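Local atomic coordinates of endo-beta-1,2-glucanase (Talaromyces funiculosus, PDB entry 6IMV), a protein that hydrolyses beta-1,2-glucans by cutting within the chain, as the fungal enzyme that revealed a new glycoside hydrolase family. Residues Lys82-Val87 with Glu305-Leu310. Numbering follows the deposited sequence.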
ATOM      1  N   LYS A  82       3.888  -5.237   2.703  1.00 11.63           N
ATOM      2  CA  LYS A  82       3.548  -4.733   4.052  1.00 12.02           C
ATOM      3  C   LYS A  82       4.771  -4.030   4.660  1.00 11.73           C
ATOM      4  O   LYS A  82       4.653  -3.005   5.316  1.00 12.10           O
ATOM      5  CB  LYS A  82       3.054  -5.859   4.970  1.00 12.77           C
ATOM      6  CG  LYS A  82       1.837  -6.616   4.448  1.00 13.69           C
ATOM      7  CD  LYS A  82       2.176  -7.839   3.621  1.00 13.97           C
ATOM      8  CE  LYS A  82       1.009  -8.325   2.787  1.00 14.85           C
ATOM      9  NZ  LYS A  82       0.566  -7.290   1.816  1.00 15.55           N
ATOM     10  N   GLU A  83       5.957  -4.582   4.415  1.00 11.03           N
ATOM     11  CA  GLU A  83       7.216  -3.932   4.778  1.00 10.94           C
ATOM     12  C   GLU A  83       7.258  -2.493   4.246  1.00 10.62           C
ATOM     13  O   GLU A  83       7.692  -1.604   4.944  1.00 10.89           O
ATOM     14  CB  GLU A  83       8.402  -4.728   4.239  1.00 10.79           C
ATOM     15  CG  GLU A  83       8.591  -6.069   4.915  1.00 10.74           C
ATOM     16  CD  GLU A  83       9.072  -6.000   6.350  1.00 10.85           C
ATOM     17  OE1 GLU A  83      10.220  -5.553   6.567  1.00 10.94           O
ATOM     18  OE2 GLU A  83       8.297  -6.400   7.250  1.00 11.27           O
ATOM     19  N   SER A  84       6.790  -2.288   3.013  1.00 10.63           N
ATOM     20  CA  SER A  84       6.809  -0.976   2.361  1.00 10.82           C
ATOM     21  C   SER A  84       5.949   0.025   3.145  1.00 10.78           C
ATOM     22  O   SER A  84       6.349   1.181   3.288  1.00 11.16           O
ATOM     23  CB  SER A  84       6.414  -1.073   0.893  1.00 10.63           C
ATOM     24  OG  SER A  84       5.010  -1.087   0.740  1.00 10.65           O
ATOM     25  N   LEU A  85       4.818  -0.431   3.707  1.00 10.96           N
ATOM     26  CA  LEU A  85       3.912   0.440   4.461  1.00 11.16           C
ATOM     27  C   LEU A  85       4.548   0.843   5.800  1.00 11.35           C
ATOM     28  O   LEU A  85       4.444   2.000   6.212  1.00 11.26           O
ATOM     29  CB  LEU A  85       2.560  -0.247   4.655  1.00 11.41           C
ATOM     30  CG  LEU A  85       1.744  -0.450   3.374  1.00 11.74           C
ATOM     31  CD1 LEU A  85       0.510  -1.305   3.636  1.00 12.09           C
ATOM     32  CD2 LEU A  85       1.340   0.882   2.755  1.00 11.98           C
ATOM     33  N   GLN A  86       5.217  -0.111   6.449  1.00 11.27           N
ATOM     34  CA  GLN A  86       5.892   0.099   7.715  1.00 11.34           C
ATOM     35  C   GLN A  86       7.082   1.050   7.512  1.00 11.57           C
ATOM     36  O   GLN A  86       7.267   2.003   8.270  1.00 11.72           O
ATOM     37  CB  GLN A  86       6.328  -1.257   8.269  1.00 11.31           C
ATOM     38  CG  GLN A  86       7.048  -1.198   9.606  1.00 11.13           C
ATOM     39  CD  GLN A  86       7.534  -2.562  10.033  1.00 11.03           C
ATOM     40  OE1 GLN A  86       7.660  -3.477   9.224  1.00 10.39           O
ATOM     41  NE2 GLN A  86       7.823  -2.704  11.314  1.00 10.87           N
ATOM     42  N   VAL A  87       7.865   0.804   6.460  1.00 11.65           N
ATOM     43  CA  VAL A  87       9.064   1.590   6.185  1.00 11.68           C
ATOM     44  C   VAL A  87       8.672   3.032   5.835  1.00 12.27           C
ATOM     45  O   VAL A  87       9.310   3.976   6.321  1.00 12.30           O
ATOM     46  CB  VAL A  87       9.942   0.917   5.111  1.00 11.03           C
ATOM     47  CG1 VAL A  87      10.999   1.861   4.548  1.00 10.80           C
ATOM     48  CG2 VAL A  87      10.598  -0.341   5.664  1.00 10.75           C
ATOM     49  N   GLU A 305      -4.617  -0.500  -6.549  1.00 11.21           N
ATOM     50  CA  GLU A 305      -3.905  -0.428  -7.839  1.00 11.60           C
ATOM     51  C   GLU A 305      -3.176   0.917  -8.017  1.00 11.50           C
ATOM     52  O   GLU A 305      -2.308   1.024  -8.879  1.00 11.18           O
ATOM     53  CB  GLU A 305      -4.876  -0.665  -9.002  1.00 11.53           C
ATOM     54  CG  GLU A 305      -5.488  -2.050  -9.004  1.00 11.47           C
ATOM     55  CD  GLU A 305      -6.754  -2.195  -9.845  1.00 11.58           C
ATOM     56  OE1 GLU A 305      -6.985  -1.354 -10.735  1.00 10.70           O
ATOM     57  OE2 GLU A 305      -7.526  -3.138  -9.582  1.00 11.57           O
ATOM     58  N   THR A 306      -3.519   1.919  -7.192  1.00 11.50           N
ATOM     59  CA  THR A 306      -3.016   3.292  -7.281  1.00 11.81           C
ATOM     60  C   THR A 306      -1.794   3.509  -6.366  1.00 11.81           C
ATOM     61  O   THR A 306      -1.235   4.596  -6.332  1.00 11.80           O
ATOM     62  CB  THR A 306      -4.170   4.258  -6.972  1.00 11.99           C
ATOM     63  OG1 THR A 306      -5.158   4.074  -7.988  1.00 11.86           O
ATOM     64  CG2 THR A 306      -3.763   5.712  -6.923  1.00 12.17           C
ATOM     65  N   TRP A 307      -1.358   2.445  -5.677  1.00 11.95           N
ATOM     66  CA  TRP A 307      -0.267   2.415  -4.684  1.00 12.33           C
ATOM     67  C   TRP A 307       0.979   3.200  -5.127  1.00 11.59           C
ATOM     68  O   TRP A 307       1.632   3.819  -4.289  1.00 11.34           O
ATOM     69  CB  TRP A 307       0.091   0.952  -4.421  1.00 13.85           C
ATOM     70  CG  TRP A 307       0.907   0.616  -3.212  1.00 15.27           C
ATOM     71  CD1 TRP A 307       2.183   1.001  -2.919  1.00 16.23           C
ATOM     72  CD2 TRP A 307       0.533  -0.338  -2.197  1.00 17.40           C
ATOM     73  NE1 TRP A 307       2.608   0.391  -1.767  1.00 18.03           N
ATOM     74  CE2 TRP A 307       1.627  -0.452  -1.310  1.00 17.69           C
ATOM     75  CE3 TRP A 307      -0.612  -1.112  -1.962  1.00 17.67           C
ATOM     76  CZ2 TRP A 307       1.595  -1.288  -0.193  1.00 18.18           C
ATOM     77  CZ3 TRP A 307      -0.639  -1.944  -0.863  1.00 18.75           C
ATOM     78  CH2 TRP A 307       0.452  -2.029   0.008  1.00 18.29           C
ATOM     79  N   LYS A 308       1.341   3.124  -6.412  1.00 11.19           N
ATOM     80  CA  LYS A 308       2.610   3.671  -6.906  1.00 11.23           C
ATOM     81  C   LYS A 308       2.734   5.170  -6.603  1.00 11.40           C
ATOM     82  O   LYS A 308       3.840   5.657  -6.405  1.00 11.70           O
ATOM     83  CB  LYS A 308       2.785   3.414  -8.404  1.00 11.13           C
ATOM     84  CG  LYS A 308       1.859   4.206  -9.318  1.00 11.20           C
ATOM     85  CD  LYS A 308       1.833   3.692 -10.739  1.00 11.11           C
ATOM     86  CE  LYS A 308       1.083   4.609 -11.680  1.00 11.18           C
ATOM     87  NZ  LYS A 308       1.202   4.168 -13.090  1.00 11.39           N
ATOM     88  N   VAL A 309       1.608   5.895  -6.565  1.00 11.71           N
ATOM     89  CA  VAL A 309       1.637   7.358  -6.431  1.00 11.98           C
ATOM     90  C   VAL A 309       2.071   7.753  -5.009  1.00 12.40           C
ATOM     91  O   VAL A 309       2.477   8.889  -4.805  1.00 12.47           O
ATOM     92  CB  VAL A 309       0.293   8.008  -6.814  1.00 11.67           C
ATOM     93  CG1 VAL A 309      -0.173   7.548  -8.182  1.00 11.85           C
ATOM     94  CG2 VAL A 309      -0.782   7.778  -5.763  1.00 11.36           C
ATOM     95  N   LEU A 310       2.001   6.809  -4.059  1.00 12.76           N
ATOM     96  CA  LEU A 310       2.490   7.012  -2.685  1.00 13.36           C
ATOM     97  C   LEU A 310       4.022   7.044  -2.644  1.00 13.17           C
ATOM     98  O   LEU A 310       4.593   7.530  -1.665  1.00 13.26           O
ATOM     99  CB  LEU A 310       2.005   5.886  -1.765  1.00 14.06           C
ATOM    100  CG  LEU A 310       0.516   5.839  -1.427  1.00 14.78           C
ATOM    101  CD1 LEU A 310       0.176   4.503  -0.782  1.00 15.14           C
ATOM    102  CD2 LEU A 310       0.117   6.984  -0.507  1.00 14.51           C
TER
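Beside the bound sugars of this glucanase, near the centre of the chain, the indole of Trp307 reaches from the loop before helix 318-337 to Ser84 and Leu85 on one side of helix 80-94. With CG anti to the backbone N (chi1 -164°), the ring extends away from its own short 3-10 turn and presents the far rim of its six-membered ring to the helix. Ser84 meets that rim at the edge, close to the ring plane, its OG 3.5 Å from Trp307 CZ2. No hydrogen bond joins them: OG stands 3.8 Å from Trp307 NE1, and the hydroxyl is instead bonded to the carbonyl of Ser81, one turn back. Leu85 supplies the apolar half. Its side chain comes at the indole on a slant, with CG 3.7 Å from Trp307 CZ2, CD1 3.7 Å from Trp307 CH2 and CD2 equally close to CZ2, so the branch point and both methyls gather on one side of the ring plane, at the CZ2-CH2 corner. The junction is small and buried; the indole spans the distance between backbones whose nearest CA atoms, of Leu85 and Leu310, are 9.8 Å apart. Sugars lie close by: Lys82, in a salt bridge with Asp434, touches a beta-D-glucopyranose, Glu305 touches an alpha-D-glucopyranose, and the Trp307 side chain lies about 7 Å from a bound beta-D-glucopyranose and about 7 Å from an alpha-D-glucopyranose. Glu168 of helix 163-182 touches both Ser84 and Trp307, strand 57-64 packs against Lys82, Glu83 and Gln86, and helix 387-392 lies against Thr306, Val309 and Leu310.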